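PDB 2VK9: alpha-toxin from Clostridium novyi, which is a large clostridial toxin, modelled here as its catalytic fragment, which carries a GT-A type domain of the TcdA/TcdB family. Local coordinates for residues L285-G290 with H518-S523; I314-A319 with N326-K331; A319-L324 with S346-H351; L371-K376 with T383-F388. All coordinates share one frame; numbering follows the deposited sequence.

How the interactions relate
Interactions 1, 2 and 3 form a chain of contacts on one side of the molecule, and interaction 4 lies deeper, about 8 Å from the centre of the chain. Interactions 1 and 2, with centres about 12 Å apart, join through His518, whose NE2 probably bonds to Glu316 OE2 at 2.7 Å and whose N probably bonds to Tyr328 OH at 3.1 Å. Interactions 2 and 3 share helix 307-321 and Ala319; Asn320 ND2 probably bonds to Tyr328 O at 2.9 Å. On the inner side, Phe287 CZ packs on Ala387 CB at 3.6 Å, tying the acidic DXD-like loop of interaction 1 to the hairpin of interaction 4.

Interaction 1 (L285-G290 with H518-S523)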
loop_
_atom_site.group_PDB
_atom_site.type_symbol
_atom_site.label_atom_id
_atom_site.label_comp_id
_atom_site.label_asym_id
_atom_site.label_seq_id
_atom_site.Cartn_x
_atom_site.Cartn_y
_atom_site.Cartn_z
ATOM N N LEU A 285 -10.642 2.795 5.261
ATOM C CA LEU A 285 -11.887 2.763 6.045
ATOM C C LEU A 285 -11.844 1.920 7.347
ATOM O O LEU A 285 -12.790 1.936 8.139
ATOM C CB LEU A 285 -13.064 2.356 5.160
ATOM C CG LEU A 285 -13.681 3.503 4.363
ATOM C CD1 LEU A 285 -14.395 3.005 3.113
ATOM C CD2 LEU A 285 -14.620 4.312 5.244
ATOM N N ASP A 286 -10.745 1.204 7.571
ATOM C CA ASP A 286 -10.531 0.479 8.822
ATOM C C ASP A 286 -9.977 1.351 9.931
ATOM O O ASP A 286 -10.007 0.964 11.084
ATOM C CB ASP A 286 -9.559 -0.664 8.587
ATOM C CG ASP A 286 -10.150 -1.743 7.730
ATOM O OD1 ASP A 286 -11.395 -1.734 7.548
ATOM O OD2 ASP A 286 -9.373 -2.597 7.249
ATOM N N PHE A 287 -9.440 2.511 9.579
ATOM C CA PHE A 287 -8.865 3.401 10.568
ATOM C C PHE A 287 -9.900 4.416 10.993
ATOM O O PHE A 287 -10.918 4.594 10.327
ATOM C CB PHE A 287 -7.636 4.106 10.008
ATOM C CG PHE A 287 -6.437 3.207 9.834
ATOM C CD1 PHE A 287 -6.545 1.820 9.951
ATOM C CD2 PHE A 287 -5.198 3.751 9.522
ATOM C CE1 PHE A 287 -5.429 0.995 9.778
ATOM C CE2 PHE A 287 -4.079 2.932 9.345
ATOM C CZ PHE A 287 -4.196 1.554 9.472
ATOM N N LEU A 288 -9.642 5.066 12.117
ATOM C CA LEU A 288 -10.547 6.050 12.663
ATOM C C LEU A 288 -9.708 7.234 13.048
ATOM O O LEU A 288 -8.487 7.115 13.102
ATOM C CB LEU A 288 -11.258 5.480 13.884
ATOM C CG LEU A 288 -12.410 4.518 13.585
ATOM C CD1 LEU A 288 -12.824 3.765 14.825
ATOM C CD2 LEU A 288 -13.597 5.261 13.016
ATOM N N PRO A 289 -10.339 8.398 13.271
ATOM C CA PRO A 289 -9.591 9.545 13.773
ATOM C C PRO A 289 -8.761 9.214 15.006
ATOM O O PRO A 289 -9.129 8.330 15.775
ATOM C CB PRO A 289 -10.676 10.571 14.112
ATOM C CG PRO A 289 -11.973 9.897 13.903
ATOM C CD PRO A 289 -11.747 8.732 13.018
ATOM N N GLY A 290 -7.645 9.920 15.170
ATOM C CA GLY A 290 -6.713 9.668 16.265
ATOM C C GLY A 290 -7.302 9.876 17.645
ATOM O O GLY A 290 -7.986 10.868 17.892
ATOM N N HIS A 518 -11.990 -2.632 15.400
ATOM C CA HIS A 518 -12.531 -3.959 15.132
ATOM C C HIS A 518 -12.298 -4.414 13.699
ATOM O O HIS A 518 -11.806 -5.515 13.474
ATOM C CB HIS A 518 -14.020 -4.016 15.471
ATOM C CG HIS A 518 -14.316 -3.729 16.904
ATOM N ND1 HIS A 518 -15.588 -3.475 17.362
ATOM C CD2 HIS A 518 -13.500 -3.637 17.980
ATOM C CE1 HIS A 518 -15.546 -3.253 18.664
ATOM N NE2 HIS A 518 -14.289 -3.338 19.061
ATOM N N ASP A 519 -12.639 -3.561 12.735
ATOM C CA ASP A 519 -12.491 -3.913 11.329
ATOM C C ASP A 519 -11.022 -4.085 10.935
ATOM O O ASP A 519 -10.718 -4.793 9.985
ATOM C CB ASP A 519 -13.193 -2.889 10.426
ATOM C CG ASP A 519 -14.710 -3.088 10.362
ATOM O OD1 ASP A 519 -15.331 -3.426 11.395
ATOM O OD2 ASP A 519 -15.292 -2.889 9.273
ATOM N N GLU A 520 -10.113 -3.456 11.670
ATOM C CA GLU A 520 -8.694 -3.609 11.384
ATOM C C GLU A 520 -8.149 -4.945 11.871
ATOM O O GLU A 520 -7.313 -5.563 11.205
ATOM C CB GLU A 520 -7.890 -2.485 12.012
ATOM C CG GLU A 520 -6.899 -1.854 11.051
ATOM C CD GLU A 520 -5.784 -2.780 10.611
ATOM O OE1 GLU A 520 -5.711 -3.104 9.403
ATOM O OE2 GLU A 520 -4.974 -3.169 11.475
ATOM N N PHE A 521 -8.614 -5.376 13.041
ATOM C CA PHE A 521 -8.242 -6.674 13.577
ATOM C C PHE A 521 -8.836 -7.795 12.748
ATOM O O PHE A 521 -8.257 -8.879 12.664
ATOM C CB PHE A 521 -8.674 -6.809 15.035
ATOM C CG PHE A 521 -7.947 -5.890 15.964
ATOM C CD1 PHE A 521 -8.629 -5.211 16.956
ATOM C CD2 PHE A 521 -6.579 -5.690 15.835
ATOM C CE1 PHE A 521 -7.958 -4.352 17.817
ATOM C CE2 PHE A 521 -5.900 -4.832 16.687
ATOM C CZ PHE A 521 -6.593 -4.161 17.681
ATOM N N LYS A 522 -9.981 -7.533 12.127
ATOM C CA LYS A 522 -10.610 -8.521 11.272
ATOM C C LYS A 522 -9.827 -8.689 9.970
ATOM O O LYS A 522 -9.787 -9.775 9.401
ATOM C CB LYS A 522 -12.074 -8.175 11.018
ATOM C CG LYS A 522 -12.920 -9.402 10.743
ATOM C CD LYS A 522 -14.412 -9.130 10.884
ATOM C CE LYS A 522 -15.217 -10.408 10.582
ATOM N NZ LYS A 522 -16.689 -10.154 10.540
ATOM N N SER A 523 -9.188 -7.612 9.522
ATOM C CA SER A 523 -8.327 -7.640 8.334
ATOM C C SER A 523 -7.004 -8.382 8.554
ATOM O O SER A 523 -6.384 -8.829 7.590
ATOM C CB SER A 523 -8.033 -6.221 7.835
ATOM O OG SER A 523 -9.135 -5.692 7.126
HETATM O O HOH W 1 -14.506 -0.485 7.881
#
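Asp286 extends its carboxylate to the helical turn 518-523, where Ser523 meets one of its oxygens. The bond runs from Ser523 OG to Asp286 OD2 over 3.1 Å; the hydroxyl comes in on the syn side but 32° out of the carboxylate plane. Ser523 is poorly ordered, so this grip is probably less firm than its length suggests. A water within hydrogen-bonding distance of both Leu285 O (3.0 Å) and Asp519 OD2 (2.9 Å) may bridge them, though it has more acceptors in reach than protons to give. Just ahead of the turn, Thr517 OG1 bonds to the backbone oxygen of Asp286.

Carbon contacts fill in between these polar links. Glu520 bends at its second torsion (chi2 -66°), and its CG lies at the edge of the Phe287 ring, 3.4 Å from CE1 of Phe287. The same methylene packs against Asp286, with Glu520 CG to Asp286 CB at 3.8 Å. Beyond it the Glu520 carboxylate stands at 90° to the Phe287 ring. The methylene of Asp519 touches a carboxylate oxygen instead, its CB 3.6 Å from Asp286 OD1.

Three carboxylates gather here without a direct bond between them. Asp286 OD1 is 4.4 Å from Asp519 OD2, and Asp286 OD2 is 4.3 Å from Glu520 OE1. Asp286 is the second aspartate of an Asp-Leu-Asp sequence just after strand 280-283, the position and pattern of the DXD motif characteristic of GT-A folds.

Interaction 2 (I314-A319 with N326-K331); sequences IFEAIA and NNYPYK
Glu316 and Tyr330 bring the two backbones closest, with 5.8 Å between CA of Glu316 and CA of Tyr330, where the loop after helix 307-321 doubles back along that helix. An inverse gamma turn centred on Tyr330 shapes the returning chain, closed by a weak bond from Lys331 N to Pro329 O.

Phe315 and Tyr328 form an offset edge-to-face pair, the Phe315 edge directed at the Tyr328 face, with ring centroids 5.4 Å apart and planes at 75°. Phe315 reaches Tyr328 because its CG is anti to the backbone N (chi1 179°). Tyr328 is held from its other partners too: His518 stacks on its ring, and the backbone N of His518 bonds to its OH.

Glu316 extends straight out from the helix, its CG 3.7 Å from Tyr328 CE1. Its carboxylate then enters the bend of the loop, OE1 lying 3.3 Å from Tyr330 CA. Its polar partners lie beyond the two segments, where OE2 accepts bonds from His518 NE2 and from the backbone N of Tyr332; the latter ties the helix to the loop just past Lys331.

The Tyr330 ring packs against the helix backbone at Glu316 O and Ala317 N, while Lys341 makes a cation-pi contact with it. Its hydroxyl comes to the helix backbone, with Tyr330 OH 3.7 Å from Ala317 CA.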
loop_
_atom_site.group_PDB
_atom_site.type_symbol
_atom_site.label_atom_id
_atom_site.label_comp_id
_atom_site.label_asym_id
_atom_site.label_seq_id
_atom_site.Cartn_x
_atom_site.Cartn_y
_atom_site.Cartn_z
ATOM N N ILE A 314 -9.992 0.826 25.213
ATOM C CA ILE A 314 -10.090 2.261 25.517
ATOM C C ILE A 314 -11.096 2.915 24.571
ATOM O O ILE A 314 -12.019 3.596 25.014
ATOM C CB ILE A 314 -8.718 3.011 25.366
ATOM C CG1 ILE A 314 -7.603 2.365 26.209
ATOM C CG2 ILE A 314 -8.862 4.516 25.655
ATOM C CD1 ILE A 314 -7.648 2.666 27.700
ATOM N N PHE A 315 -10.925 2.697 23.267
ATOM C CA PHE A 315 -11.798 3.343 22.292
ATOM C C PHE A 315 -13.251 2.881 22.335
ATOM O O PHE A 315 -14.158 3.698 22.132
ATOM C CB PHE A 315 -11.270 3.243 20.868
ATOM C CG PHE A 315 -12.176 3.881 19.873
ATOM C CD1 PHE A 315 -12.369 5.256 19.883
ATOM C CD2 PHE A 315 -12.884 3.109 18.966
ATOM C CE1 PHE A 315 -13.233 5.852 18.988
ATOM C CE2 PHE A 315 -13.758 3.703 18.066
ATOM C CZ PHE A 315 -13.930 5.075 18.076
ATOM N N GLU A 316 -13.475 1.591 22.586
ATOM C CA GLU A 316 -14.835 1.071 22.782
ATOM C C GLU A 316 -15.577 1.857 23.870
ATOM O O GLU A 316 -16.786 2.100 23.768
ATOM C CB GLU A 316 -14.807 -0.409 23.152
ATOM C CG GLU A 316 -14.138 -1.296 22.122
ATOM C CD GLU A 316 -14.048 -2.748 22.555
ATOM O OE1 GLU A 316 -14.140 -3.043 23.767
ATOM O OE2 GLU A 316 -13.872 -3.606 21.671
ATOM N N ALA A 317 -14.832 2.260 24.898
ATOM C CA ALA A 317 -15.365 3.058 25.991
ATOM C C ALA A 317 -15.751 4.443 25.519
ATOM O O ALA A 317 -16.838 4.923 25.831
ATOM C CB ALA A 317 -14.355 3.153 27.112
ATOM N N ILE A 318 -14.862 5.089 24.772
ATOM C CA ILE A 318 -15.172 6.391 24.207
ATOM C C ILE A 318 -16.366 6.260 23.289
ATOM O O ILE A 318 -17.352 6.965 23.466
ATOM C CB ILE A 318 -13.989 7.003 23.436
ATOM C CG1 ILE A 318 -12.805 7.232 24.383
ATOM C CG2 ILE A 318 -14.420 8.315 22.783
ATOM C CD1 ILE A 318 -11.496 7.504 23.699
ATOM N N ALA A 319 -16.282 5.334 22.331
ATOM C CA ALA A 319 -17.334 5.158 21.327
ATOM C C ALA A 319 -18.687 5.041 21.998
ATOM O O ALA A 319 -19.633 5.728 21.611
ATOM C CB ALA A 319 -17.061 3.949 20.448
ATOM N N ASN A 326 -23.313 3.428 16.781
ATOM C CA ASN A 326 -24.379 2.565 17.264
ATOM C C ASN A 326 -24.037 1.084 17.319
ATOM O O ASN A 326 -24.715 0.307 17.992
ATOM C CB ASN A 326 -25.641 2.785 16.447
ATOM C CG ASN A 326 -26.517 3.856 17.033
ATOM O OD1 ASN A 326 -26.602 4.002 18.262
ATOM N ND2 ASN A 326 -27.187 4.617 16.165
ATOM N N ASN A 327 -22.980 0.695 16.623
ATOM C CA ASN A 327 -22.685 -0.710 16.450
ATOM C C ASN A 327 -21.213 -0.965 16.702
ATOM O O ASN A 327 -20.486 -1.422 15.824
ATOM C CB ASN A 327 -23.104 -1.149 15.040
ATOM C CG ASN A 327 -23.156 -2.660 14.874
ATOM O OD1 ASN A 327 -23.100 -3.411 15.851
ATOM N ND2 ASN A 327 -23.260 -3.113 13.624
ATOM N N TYR A 328 -20.771 -0.642 17.911
ATOM C CA TYR A 328 -19.395 -0.899 18.297
ATOM C C TYR A 328 -19.371 -1.535 19.681
ATOM O O TYR A 328 -19.178 -0.840 20.684
ATOM C CB TYR A 328 -18.584 0.395 18.250
ATOM C CG TYR A 328 -17.114 0.198 17.966
ATOM C CD1 TYR A 328 -16.178 0.244 18.995
ATOM C CD2 TYR A 328 -16.657 -0.026 16.670
ATOM C CE1 TYR A 328 -14.824 0.072 18.745
ATOM C CE2 TYR A 328 -15.308 -0.203 16.408
ATOM C CZ TYR A 328 -14.398 -0.150 17.452
ATOM O OH TYR A 328 -13.059 -0.318 17.215
ATOM N N PRO A 329 -19.598 -2.866 19.737
ATOM C CA PRO A 329 -19.664 -3.636 20.991
ATOM C C PRO A 329 -18.355 -3.649 21.792
ATOM O O PRO A 329 -17.284 -3.401 21.231
ATOM C CB PRO A 329 -20.013 -5.050 20.515
ATOM C CG PRO A 329 -19.625 -5.093 19.090
ATOM C CD PRO A 329 -19.832 -3.723 18.561
ATOM N N TYR A 330 -18.448 -3.931 23.093
ATOM C CA TYR A 330 -17.267 -4.063 23.957
ATOM C C TYR A 330 -16.556 -5.402 23.743
ATOM O O TYR A 330 -16.384 -6.174 24.684
ATOM C CB TYR A 330 -17.662 -3.932 25.426
ATOM C CG TYR A 330 -17.875 -2.520 25.904
ATOM C CD1 TYR A 330 -19.154 -1.999 26.042
ATOM C CD2 TYR A 330 -16.792 -1.708 26.243
ATOM C CE1 TYR A 330 -19.351 -0.697 26.499
ATOM C CE2 TYR A 330 -16.975 -0.408 26.699
ATOM C CZ TYR A 330 -18.256 0.093 26.822
ATOM O OH TYR A 330 -18.443 1.381 27.268
ATOM N N LYS A 331 -16.148 -5.675 22.507
ATOM C CA LYS A 331 -15.511 -6.944 22.158
ATOM C C LYS A 331 -14.160 -7.157 22.870
ATOM O O LYS A 331 -13.800 -8.284 23.211
ATOM C CB LYS A 331 -15.380 -7.083 20.626
ATOM C CG LYS A 331 -14.392 -8.151 20.158
ATOM C CD LYS A 331 -14.666 -8.649 18.748
ATOM C CE LYS A 331 -13.613 -9.695 18.339
ATOM N NZ LYS A 331 -14.011 -10.529 17.158
#

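Interaction 3 (A319-L324 with S346-H351)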
loop_
_atom_site.group_PDB
_atom_site.type_symbol
_atom_site.label_atom_id
_atom_site.label_comp_id
_atom_site.label_asym_id
_atom_site.label_seq_id
_atom_site.Cartn_x
_atom_site.Cartn_y
_atom_site.Cartn_z
ATOM N N ALA A 319 -16.282 5.334 22.331
ATOM C CA ALA A 319 -17.334 5.158 21.327
ATOM C C ALA A 319 -18.687 5.041 21.998
ATOM O O ALA A 319 -19.633 5.728 21.611
ATOM C CB ALA A 319 -17.061 3.949 20.448
ATOM N N ASN A 320 -18.751 4.198 23.029
ATOM C CA ASN A 320 -20.003 3.904 23.733
ATOM C C ASN A 320 -20.505 4.994 24.682
ATOM O O ASN A 320 -21.617 5.493 24.510
ATOM C CB ASN A 320 -19.905 2.556 24.446
ATOM C CG ASN A 320 -20.092 1.390 23.496
ATOM O OD1 ASN A 320 -21.209 1.112 23.069
ATOM N ND2 ASN A 320 -19.000 0.708 23.154
ATOM N N GLU A 321 -19.701 5.367 25.671
ATOM C CA GLU A 321 -20.117 6.403 26.615
ATOM C C GLU A 321 -20.442 7.727 25.938
ATOM O O GLU A 321 -21.428 8.377 26.284
ATOM C CB GLU A 321 -19.061 6.615 27.709
ATOM C CG GLU A 321 -19.005 5.485 28.748
ATOM C CD GLU A 321 -20.371 5.175 29.360
ATOM O OE1 GLU A 321 -20.889 6.036 30.113
ATOM O OE2 GLU A 321 -20.920 4.077 29.079
ATOM N N LYS A 322 -19.616 8.105 24.965
ATOM C CA LYS A 322 -19.773 9.363 24.239
ATOM C C LYS A 322 -20.717 9.223 23.050
ATOM O O LYS A 322 -20.932 10.185 22.300
ATOM C CB LYS A 322 -18.411 9.896 23.800
ATOM C CG LYS A 322 -17.530 10.335 24.959
ATOM C CD LYS A 322 -18.101 11.554 25.667
ATOM C CE LYS A 322 -17.197 11.994 26.798
ATOM N NZ LYS A 322 -17.532 13.355 27.288
ATOM N N LYS A 323 -21.283 8.021 22.907
ATOM C CA LYS A 323 -22.290 7.703 21.890
ATOM C C LYS A 323 -21.868 8.156 20.489
ATOM O O LYS A 323 -22.540 8.948 19.844
ATOM C CB LYS A 323 -23.675 8.238 22.299
ATOM C CG LYS A 323 -24.318 7.475 23.484
ATOM C CD LYS A 323 -25.737 7.989 23.832
ATOM C CE LYS A 323 -25.705 9.305 24.628
ATOM N NZ LYS A 323 -27.057 9.882 24.846
ATOM N N LEU A 324 -20.740 7.626 20.036
ATOM C CA LEU A 324 -20.161 7.979 18.748
ATOM C C LEU A 324 -20.532 7.012 17.619
ATOM O O LEU A 324 -20.364 7.329 16.450
ATOM C CB LEU A 324 -18.639 8.056 18.871
ATOM C CG LEU A 324 -18.084 9.159 19.762
ATOM C CD1 LEU A 324 -16.588 9.218 19.620
ATOM C CD2 LEU A 324 -18.711 10.493 19.395
ATOM N N SER A 346 -15.624 5.958 33.752
ATOM C CA SER A 346 -15.754 7.195 34.515
ATOM C C SER A 346 -14.749 8.237 34.028
ATOM O O SER A 346 -15.022 9.438 34.083
ATOM C CB SER A 346 -15.564 6.946 36.010
ATOM O OG SER A 346 -14.219 6.602 36.278
ATOM N N PHE A 347 -13.591 7.775 33.559
ATOM C CA PHE A 347 -12.579 8.667 33.005
ATOM C C PHE A 347 -13.073 9.299 31.712
ATOM O O PHE A 347 -12.865 10.486 31.471
ATOM C CB PHE A 347 -11.273 7.924 32.748
ATOM C CG PHE A 347 -10.094 8.831 32.623
ATOM C CD1 PHE A 347 -9.328 9.145 33.748
ATOM C CD2 PHE A 347 -9.763 9.400 31.391
ATOM C CE1 PHE A 347 -8.233 10.003 33.650
ATOM C CE2 PHE A 347 -8.672 10.260 31.274
ATOM C CZ PHE A 347 -7.903 10.565 32.409
ATOM N N VAL A 348 -13.723 8.485 30.887
ATOM C CA VAL A 348 -14.338 8.941 29.651
ATOM C C VAL A 348 -15.408 10.000 29.921
ATOM O O VAL A 348 -15.380 11.070 29.320
ATOM C CB VAL A 348 -14.925 7.755 28.842
ATOM C CG1 VAL A 348 -15.767 8.246 27.669
ATOM C CG2 VAL A 348 -13.807 6.849 28.344
ATOM N N ARG A 349 -16.334 9.719 30.836
ATOM C CA ARG A 349 -17.464 10.631 31.051
ATOM C C ARG A 349 -17.087 11.964 31.712
ATOM O O ARG A 349 -17.845 12.932 31.631
ATOM C CB ARG A 349 -18.656 9.946 31.748
ATOM C CG ARG A 349 -18.404 9.426 33.151
ATOM C CD ARG A 349 -19.714 9.008 33.844
ATOM N NE ARG A 349 -19.540 7.771 34.607
ATOM C CZ ARG A 349 -19.792 6.556 34.125
ATOM N NH1 ARG A 349 -20.253 6.405 32.891
ATOM N NH2 ARG A 349 -19.590 5.488 34.878
ATOM N N ASN A 350 -15.910 12.018 32.332
ATOM C CA ASN A 350 -15.428 13.252 32.964
ATOM C C ASN A 350 -14.475 14.086 32.097
ATOM O O ASN A 350 -13.997 15.137 32.524
ATOM C CB ASN A 350 -14.797 12.943 34.327
ATOM C CG ASN A 350 -15.833 12.562 35.374
ATOM O OD1 ASN A 350 -15.696 11.545 36.060
ATOM N ND2 ASN A 350 -16.885 13.376 35.495
ATOM N N HIS A 351 -14.214 13.611 30.881
ATOM C CA HIS A 351 -13.415 14.349 29.908
ATOM C C HIS A 351 -14.260 14.802 28.727
ATOM O O HIS A 351 -15.212 14.126 28.352
ATOM C CB HIS A 351 -12.238 13.501 29.430
ATOM C CG HIS A 351 -11.079 13.493 30.380
ATOM N ND1 HIS A 351 -9.844 14.013 30.052
ATOM C CD2 HIS A 351 -10.971 13.044 31.654
ATOM C CE1 HIS A 351 -9.023 13.876 31.079
ATOM N NE2 HIS A 351 -9.683 13.294 32.064
#
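Val348 faces the end of helix 307-321 and sets its CG1 against two neighbours there, 3.7 Å from Glu321 CB and 3.8 Å from Lys322 CG. That branch is turned away from its own backbone N (chi1 171°), which directs it toward the last turn of helix 307-321. Lys322 runs past Val348 in the opposite sense, its CE 3.2 Å from Val348 O.

Arg349 comes next, on the solvent-exposed side. Its NH1 makes a salt bridge with Glu321 OE1 at 2.9 Å. The oxygen lies at the edge of the guanidinium, near its plane, yet the carboxylate itself is turned by 80°, so one oxygen alone carries the bridge. Glu342 gives the guanidinium a long, weak second partner.

His351 contributes its backbone: Lys322 NZ donates to His351 O at 2.7 Å, nearly in line with the carbonyl (163°). A cationic lysine placed at the close of helix 338-349 should suit the partial negative charge of a helix C-terminus. The C-terminal ends of helices 307-321 and 338-349 meet here, and helix 307-321 finishes in a Schellman motif, with Lys323 at positive phi and Leu324 N bonded back to Ala319 O.

Interaction 4 (L371-K376 with T383-F388); sequences LLSRLK and TFSNAF
Ser373 holds its OG between its backbone N and carbonyl carbon (chi1 36°), pointing it at the corner of the partner chain, where it donates to Ser385 O at 2.9 Å. The same hydroxyl oxygen accepts a weak bond from Phe388 N at 3.2 Å, so one side chain spans the bend at 386-388. Phe384 CG lies beside its own N, anti to the carbonyl carbon (chi1 -79°), which brings the ring back toward Leu372 and Arg374. There Leu372 CD1 sits over the ring face in a CH-pi contact, 3.8 Å from the Phe384 centroid and 18° off the normal. Arg374 comes to the ring obliquely, CG to Phe384 CD1 at 3.4 Å, and sends its NH1 on to Gln503.

The backbones form an antiparallel hairpin. Leu375 and Thr383 are a hydrogen-bonded pair, with Leu375 N to Thr383 O at 2.9 Å and Thr383 N to Leu375 O at 2.7 Å. Arg374 and Phe384 follow as a non-hydrogen-bonded pair. Further along, Ser385 N reaches Ser373 O at 2.8 Å, but Ser373 N bonds past the corner to Phe388 O at 3.0 Å.

Strand 371-376 is an outermost strand of the mixed central sheet, and strand 382-391 separates it from strand 280-283, on which Phe388 packs. Helix 477-488 covers Leu372 and Phe384.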
loop_
_atom_site.group_PDB
_atom_site.type_symbol
_atom_site.label_atom_id
_atom_site.label_comp_id
_atom_site.label_asym_id
_atom_site.label_seq_id
_atom_site.Cartn_x
_atom_site.Cartn_y
_atom_site.Cartn_z
ATOM N N LEU A 371 3.857 11.477 3.876
ATOM C CA LEU A 371 3.825 10.913 5.212
ATOM C C LEU A 371 3.026 9.626 5.201
ATOM O O LEU A 371 2.013 9.518 4.509
ATOM C CB LEU A 371 3.301 11.920 6.224
ATOM C CG LEU A 371 4.160 13.190 6.313
ATOM C CD1 LEU A 371 3.535 14.204 7.257
ATOM C CD2 LEU A 371 5.612 12.900 6.707
ATOM N N LEU A 372 3.502 8.646 5.951
ATOM C CA LEU A 372 2.967 7.306 5.873
ATOM C C LEU A 372 2.740 6.723 7.235
ATOM O O LEU A 372 3.490 6.999 8.162
ATOM C CB LEU A 372 3.941 6.402 5.132
ATOM C CG LEU A 372 3.987 6.487 3.621
ATOM C CD1 LEU A 372 5.189 5.711 3.161
ATOM C CD2 LEU A 372 2.698 5.916 3.036
ATOM N N SER A 373 1.704 5.902 7.346
ATOM C CA SER A 373 1.470 5.140 8.558
ATOM C C SER A 373 2.603 4.142 8.699
ATOM O O SER A 373 3.111 3.617 7.702
ATOM C CB SER A 373 0.130 4.418 8.497
ATOM O OG SER A 373 -0.130 3.962 7.180
ATOM N N ARG A 374 3.024 3.916 9.936
ATOM C CA ARG A 374 4.056 2.936 10.214
ATOM C C ARG A 374 3.620 2.065 11.365
ATOM O O ARG A 374 3.691 2.466 12.527
ATOM C CB ARG A 374 5.399 3.606 10.488
ATOM C CG ARG A 374 6.377 3.456 9.348
ATOM C CD ARG A 374 7.629 4.288 9.522
ATOM N NE ARG A 374 8.179 4.236 10.879
ATOM C CZ ARG A 374 9.120 3.393 11.292
ATOM N NH1 ARG A 374 9.643 2.493 10.465
ATOM N NH2 ARG A 374 9.533 3.457 12.548
ATOM N N LEU A 375 3.151 0.872 11.025
ATOM C CA LEU A 375 2.577 -0.037 12.003
ATOM C C LEU A 375 3.543 -1.146 12.385
ATOM O O LEU A 375 4.373 -1.574 11.576
ATOM C CB LEU A 375 1.296 -0.658 11.445
ATOM C CG LEU A 375 0.116 0.259 11.113
ATOM C CD1 LEU A 375 -0.938 -0.521 10.353
ATOM C CD2 LEU A 375 -0.450 0.885 12.381
ATOM N N LYS A 376 3.410 -1.627 13.619
ATOM C CA LYS A 376 4.216 -2.751 14.099
ATOM C C LYS A 376 3.879 -4.037 13.337
ATOM O O LYS A 376 2.722 -4.257 12.928
ATOM C CB LYS A 376 4.075 -2.931 15.619
ATOM C CG LYS A 376 4.648 -1.736 16.427
ATOM C CD LYS A 376 4.719 -1.998 17.932
ATOM C CE LYS A 376 3.353 -1.857 18.607
ATOM N NZ LYS A 376 3.310 -2.617 19.895
ATOM N N THR A 383 6.674 -0.902 10.441
ATOM C CA THR A 383 6.852 -0.956 8.995
ATOM C C THR A 383 5.852 -0.032 8.303
ATOM O O THR A 383 4.724 0.109 8.767
ATOM C CB THR A 383 6.720 -2.419 8.460
ATOM O OG1 THR A 383 7.089 -2.468 7.075
ATOM C CG2 THR A 383 5.288 -2.970 8.638
ATOM N N PHE A 384 6.273 0.596 7.204
ATOM C CA PHE A 384 5.372 1.395 6.368
ATOM C C PHE A 384 4.120 0.614 6.004
ATOM O O PHE A 384 4.189 -0.562 5.653
ATOM C CB PHE A 384 6.043 1.837 5.066
ATOM C CG PHE A 384 6.973 3.011 5.205
ATOM C CD1 PHE A 384 6.653 4.095 6.011
ATOM C CD2 PHE A 384 8.161 3.052 4.483
ATOM C CE1 PHE A 384 7.524 5.185 6.123
ATOM C CE2 PHE A 384 9.031 4.141 4.583
ATOM C CZ PHE A 384 8.715 5.205 5.405
ATOM N N SER A 385 2.980 1.288 6.106
ATOM C CA SER A 385 1.710 0.794 5.606
ATOM C C SER A 385 1.164 1.847 4.657
ATOM O O SER A 385 1.358 3.042 4.885
ATOM C CB SER A 385 0.734 0.600 6.755
ATOM O OG SER A 385 -0.496 0.088 6.285
ATOM N N ASN A 386 0.488 1.417 3.595
ATOM C CA ASN A 386 -0.133 2.365 2.676
ATOM C C ASN A 386 -1.608 2.632 3.006
ATOM O O ASN A 386 -2.387 3.054 2.150
ATOM C CB ASN A 386 0.065 1.926 1.218
ATOM C CG ASN A 386 -0.708 0.669 0.867
ATOM O OD1 ASN A 386 -0.955 -0.181 1.725
ATOM N ND2 ASN A 386 -1.085 0.540 -0.409
ATOM N N ALA A 387 -1.967 2.402 4.268
ATOM C CA ALA A 387 -3.327 2.609 4.760
ATOM C C ALA A 387 -3.634 4.063 5.103
ATOM O O ALA A 387 -4.799 4.449 5.190
ATOM C CB ALA A 387 -3.576 1.731 5.954
ATOM N N PHE A 388 -2.585 4.854 5.316
ATOM C CA PHE A 388 -2.711 6.273 5.646
ATOM C C PHE A 388 -1.551 7.019 4.999
ATOM O O PHE A 388 -0.388 6.794 5.352
ATOM C CB PHE A 388 -2.692 6.456 7.161
ATOM C CG PHE A 388 -3.077 7.831 7.629
ATOM C CD1 PHE A 388 -4.410 8.165 7.833
ATOM C CD2 PHE A 388 -2.111 8.774 7.915
ATOM C CE1 PHE A 388 -4.773 9.431 8.292
ATOM C CE2 PHE A 388 -2.471 10.040 8.371
ATOM C CZ PHE A 388 -3.798 10.361 8.557
#